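PDB 5EJJ: Ufm1-specific protease from Caenorhabditis elegans, which cleaves the peptide bond at the C-terminal glycine of the ubiquitin-like modifier Ufm1 as a thiol protease, and is needed to localise certain odorant receptors to cilia. Local coordinates for residues Y366-T374 / G504-K515. Residues are numbered along the deposited sequence; the frame is centred on the assembly and turned at random.
Sequences YQPVGEITT and GVDFNDTTGETK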
loop_
_atom_site.group_PDB
_atom_site.type_symbol
_atom_site.label_atom_id
_atom_site.label_comp_id
_atom_site.label_asym_id
_atom_site.label_seq_id
_atom_site.Cartn_x
_atom_site.Cartn_y
_atom_site.Cartn_z
ATOM N N TYR A 366 -19.599 -11.177 -5.749
ATOM C CA TYR A 366 -18.695 -12.039 -6.523
ATOM C C TYR A 366 -19.353 -13.317 -7.077
ATOM O O TYR A 366 -20.397 -13.764 -6.602
ATOM C CB TYR A 366 -17.363 -12.317 -5.782
ATOM C CG TYR A 366 -17.452 -13.068 -4.457
ATOM C CD1 TYR A 366 -16.293 -13.436 -3.769
ATOM C CD2 TYR A 366 -18.683 -13.415 -3.895
ATOM C CE1 TYR A 366 -16.361 -14.125 -2.561
ATOM C CE2 TYR A 366 -18.762 -14.105 -2.689
ATOM C CZ TYR A 366 -17.600 -14.456 -2.026
ATOM O OH TYR A 366 -17.687 -15.139 -0.831
ATOM N N GLN A 367 -18.731 -13.889 -8.094
ATOM C CA GLN A 367 -19.380 -14.914 -8.901
ATOM C C GLN A 367 -18.463 -16.048 -9.399
ATOM O O GLN A 367 -18.716 -16.606 -10.473
ATOM C CB GLN A 367 -19.989 -14.238 -10.152
ATOM C CG GLN A 367 -19.289 -12.908 -10.656
ATOM C CD GLN A 367 -17.766 -13.015 -10.923
ATOM O OE1 GLN A 367 -16.958 -12.477 -10.157
ATOM N NE2 GLN A 367 -17.384 -13.693 -12.014
ATOM N N PRO A 368 -17.419 -16.412 -8.623
ATOM C CA PRO A 368 -16.257 -17.111 -9.204
ATOM C C PRO A 368 -16.749 -18.357 -9.951
ATOM O O PRO A 368 -17.213 -19.323 -9.357
ATOM C CB PRO A 368 -15.358 -17.388 -7.996
ATOM C CG PRO A 368 -15.761 -16.356 -6.987
ATOM C CD PRO A 368 -17.235 -16.235 -7.162
ATOM N N VAL A 369 -16.632 -18.299 -11.273
ATOM C CA VAL A 369 -16.984 -19.390 -12.176
ATOM C C VAL A 369 -15.848 -20.413 -12.172
ATOM O O VAL A 369 -16.064 -21.611 -12.355
ATOM C CB VAL A 369 -17.205 -18.852 -13.616
ATOM C CG1 VAL A 369 -16.835 -19.890 -14.675
ATOM C CG2 VAL A 369 -18.638 -18.357 -13.788
ATOM N N GLY A 370 -14.635 -19.933 -11.951
ATOM C CA GLY A 370 -13.482 -20.804 -11.901
ATOM C C GLY A 370 -12.317 -20.077 -11.280
ATOM O O GLY A 370 -12.463 -19.452 -10.226
ATOM N N GLU A 371 -11.172 -20.142 -11.960
ATOM C CA GLU A 371 -9.900 -19.583 -11.482
ATOM C C GLU A 371 -9.687 -18.114 -11.880
ATOM O O GLU A 371 -9.625 -17.781 -13.066
ATOM C CB GLU A 371 -8.729 -20.437 -12.004
ATOM C CG GLU A 371 -7.341 -19.915 -11.655
ATOM C CD GLU A 371 -6.945 -20.206 -10.215
ATOM O OE1 GLU A 371 -5.741 -20.082 -9.898
ATOM O OE2 GLU A 371 -7.828 -20.559 -9.398
ATOM N N ILE A 372 -9.554 -17.240 -10.888
ATOM C CA ILE A 372 -9.372 -15.819 -11.160
ATOM C C ILE A 372 -7.918 -15.346 -11.085
ATOM O O ILE A 372 -7.239 -15.514 -10.070
ATOM C CB ILE A 372 -10.224 -14.951 -10.226
ATOM C CG1 ILE A 372 -11.702 -15.103 -10.567
ATOM C CG2 ILE A 372 -9.811 -13.494 -10.321
ATOM C CD1 ILE A 372 -12.578 -14.108 -9.834
ATOM N N THR A 373 -7.446 -14.764 -12.182
ATOM C CA THR A 373 -6.198 -14.020 -12.168
ATOM C C THR A 373 -6.532 -12.562 -12.458
ATOM O O THR A 373 -7.260 -12.236 -13.393
ATOM C CB THR A 373 -5.150 -14.583 -13.151
ATOM O OG1 THR A 373 -4.979 -15.988 -12.917
ATOM C CG2 THR A 373 -3.814 -13.902 -12.950
ATOM N N THR A 374 -6.019 -11.684 -11.615
ATOM C CA THR A 374 -6.438 -10.304 -11.635
ATOM C C THR A 374 -5.213 -9.429 -11.833
ATOM O O THR A 374 -4.088 -9.923 -11.872
ATOM C CB THR A 374 -7.140 -9.945 -10.317
ATOM O OG1 THR A 374 -7.665 -8.617 -10.388
ATOM C CG2 THR A 374 -6.158 -10.030 -9.149
ATOM N N GLY A 504 -8.886 -8.397 -15.464
ATOM C CA GLY A 504 -8.718 -9.776 -15.056
ATOM C C GLY A 504 -9.585 -10.756 -15.811
ATOM O O GLY A 504 -10.468 -10.378 -16.582
ATOM N N VAL A 505 -9.321 -12.034 -15.575
ATOM C CA VAL A 505 -10.064 -13.106 -16.209
ATOM C C VAL A 505 -10.713 -14.051 -15.161
ATOM O O VAL A 505 -10.340 -14.039 -13.987
ATOM C CB VAL A 505 -9.158 -13.853 -17.207
ATOM C CG1 VAL A 505 -8.877 -12.968 -18.396
ATOM C CG2 VAL A 505 -7.853 -14.236 -16.555
ATOM N N ASP A 506 -11.710 -14.829 -15.584
ATOM C CA ASP A 506 -12.381 -15.816 -14.730
ATOM C C ASP A 506 -12.398 -17.142 -15.497
ATOM O O ASP A 506 -13.387 -17.481 -16.140
ATOM C CB ASP A 506 -13.817 -15.363 -14.418
ATOM C CG ASP A 506 -14.393 -16.008 -13.152
ATOM O OD1 ASP A 506 -15.403 -15.476 -12.608
ATOM O OD2 ASP A 506 -13.830 -17.035 -12.709
ATOM N N PHE A 507 -11.291 -17.878 -15.426
ATOM C CA PHE A 507 -11.046 -19.019 -16.309
ATOM C C PHE A 507 -11.145 -20.391 -15.625
ATOM O O PHE A 507 -10.418 -20.683 -14.674
ATOM C CB PHE A 507 -9.679 -18.857 -16.975
ATOM C CG PHE A 507 -9.275 -20.018 -17.829
ATOM C CD1 PHE A 507 -10.191 -20.628 -18.674
ATOM C CD2 PHE A 507 -7.970 -20.486 -17.811
ATOM C CE1 PHE A 507 -9.818 -21.694 -19.468
ATOM C CE2 PHE A 507 -7.586 -21.550 -18.607
ATOM C CZ PHE A 507 -8.510 -22.156 -19.434
ATOM N N ASN A 508 -12.034 -21.233 -16.155
ATOM C CA ASN A 508 -12.299 -22.587 -15.648
ATOM C C ASN A 508 -11.766 -23.653 -16.627
ATOM O O ASN A 508 -12.469 -24.040 -17.557
ATOM C CB ASN A 508 -13.818 -22.734 -15.457
ATOM C CG ASN A 508 -14.225 -24.044 -14.794
ATOM O OD1 ASN A 508 -13.667 -25.107 -15.068
ATOM N ND2 ASN A 508 -15.231 -23.968 -13.930
ATOM N N ASP A 509 -10.540 -24.136 -16.411
ATOM C CA ASP A 509 -9.853 -24.992 -17.395
ATOM C C ASP A 509 -10.547 -26.325 -17.707
ATOM O O ASP A 509 -10.185 -27.008 -18.670
ATOM C CB ASP A 509 -8.387 -25.235 -17.003
ATOM C CG ASP A 509 -8.236 -25.773 -15.584
ATOM O OD1 ASP A 509 -9.260 -26.122 -14.952
ATOM O OD2 ASP A 509 -7.084 -25.852 -15.101
ATOM N N THR A 510 -11.537 -26.684 -16.892
ATOM C CA THR A 510 -12.341 -27.888 -17.113
ATOM C C THR A 510 -13.426 -27.624 -18.158
ATOM O O THR A 510 -13.266 -27.960 -19.336
ATOM C CB THR A 510 -12.997 -28.377 -15.794
ATOM O OG1 THR A 510 -11.976 -28.711 -14.842
ATOM C CG2 THR A 510 -13.880 -29.600 -16.037
ATOM N N THR A 511 -14.517 -27.005 -17.714
ATOM C CA THR A 511 -15.632 -26.663 -18.586
ATOM C C THR A 511 -15.163 -25.770 -19.736
ATOM O O THR A 511 -15.637 -25.895 -20.871
ATOM C CB THR A 511 -16.757 -25.948 -17.801
ATOM O OG1 THR A 511 -16.437 -24.558 -17.643
ATOM C CG2 THR A 511 -16.942 -26.588 -16.429
ATOM N N GLY A 512 -14.222 -24.880 -19.436
ATOM C CA GLY A 512 -13.679 -23.968 -20.426
ATOM C C GLY A 512 -14.364 -22.613 -20.421
ATOM O O GLY A 512 -13.900 -21.689 -21.097
ATOM N N GLU A 513 -15.466 -22.496 -19.675
ATOM C CA GLU A 513 -16.207 -21.236 -19.583
ATOM C C GLU A 513 -15.263 -20.118 -19.146
ATOM O O GLU A 513 -14.415 -20.321 -18.276
ATOM C CB GLU A 513 -17.388 -21.349 -18.611
ATOM C CG GLU A 513 -18.293 -20.112 -18.604
ATOM C CD GLU A 513 -19.308 -20.106 -17.461
ATOM O OE1 GLU A 513 -20.031 -19.092 -17.292
ATOM O OE2 GLU A 513 -19.386 -21.115 -16.728
ATOM N N THR A 514 -15.394 -18.947 -19.765
ATOM C CA THR A 514 -14.458 -17.847 -19.534
ATOM C C THR A 514 -15.164 -16.502 -19.372
ATOM O O THR A 514 -16.025 -16.147 -20.174
ATOM C CB THR A 514 -13.445 -17.728 -20.693
ATOM O OG1 THR A 514 -14.151 -17.736 -21.942
ATOM C CG2 THR A 514 -12.446 -18.887 -20.668
ATOM N N LYS A 515 -14.798 -15.760 -18.331
ATOM C CA LYS A 515 -15.312 -14.404 -18.146
ATOM C C LYS A 515 -14.177 -13.365 -18.097
ATOM O O LYS A 515 -13.011 -13.716 -17.905
ATOM C CB LYS A 515 -16.211 -14.306 -16.906
ATOM C CG LYS A 515 -17.375 -15.290 -16.902
ATOM C CD LYS A 515 -18.486 -14.859 -15.942
ATOM C CE LYS A 515 -19.092 -13.512 -16.357
ATOM N NZ LYS A 515 -20.325 -13.144 -15.582
#
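Asp-506 OD2 accepts the backbone N of Gly-370 at 3.1 Å, on the syn side but 34° out of the carboxylate plane, while the N of Val-369 adds only weak bonds. OD1 meets Gln-367 NE2 in a weak, bent bond, the amide lying almost perpendicular to the carboxylate. A chi1 of -158° turns CG away from the backbone N of Asp-506 and carries the carboxylate to these amides. Asn-508 ND2 then grips Val-369 O at 3.0 Å, while its OD1 closes an Asx turn with the N of Thr-510. Antiparallel pairing follows: Glu-371 and Phe-507 exchange two backbone bonds, each 2.9 Å between N and O, and Val-505 N reaches Thr-373 O at 3.0 Å. Farther out, Val-369 lays its methyls across the end of Glu-513, CG1 lying 3.5 Å from OE2, and Ile-372 CG1 packs against Asp-506 OD2. Trp-540 touches Gln-367, Ile-372 and Asp-506. Replacing Asp-506 by an alanine is likely to leave the Gly-370 amide without its acceptor and the Gln-367 amide freer to turn. One carboxylate and one carboxamide of the peptidase-domain hairpin thus hold the loop leading into the weakly bonded strand 371-374, Asp-506 accepting backbone N-H groups and Asn-508 donating to a carbonyl.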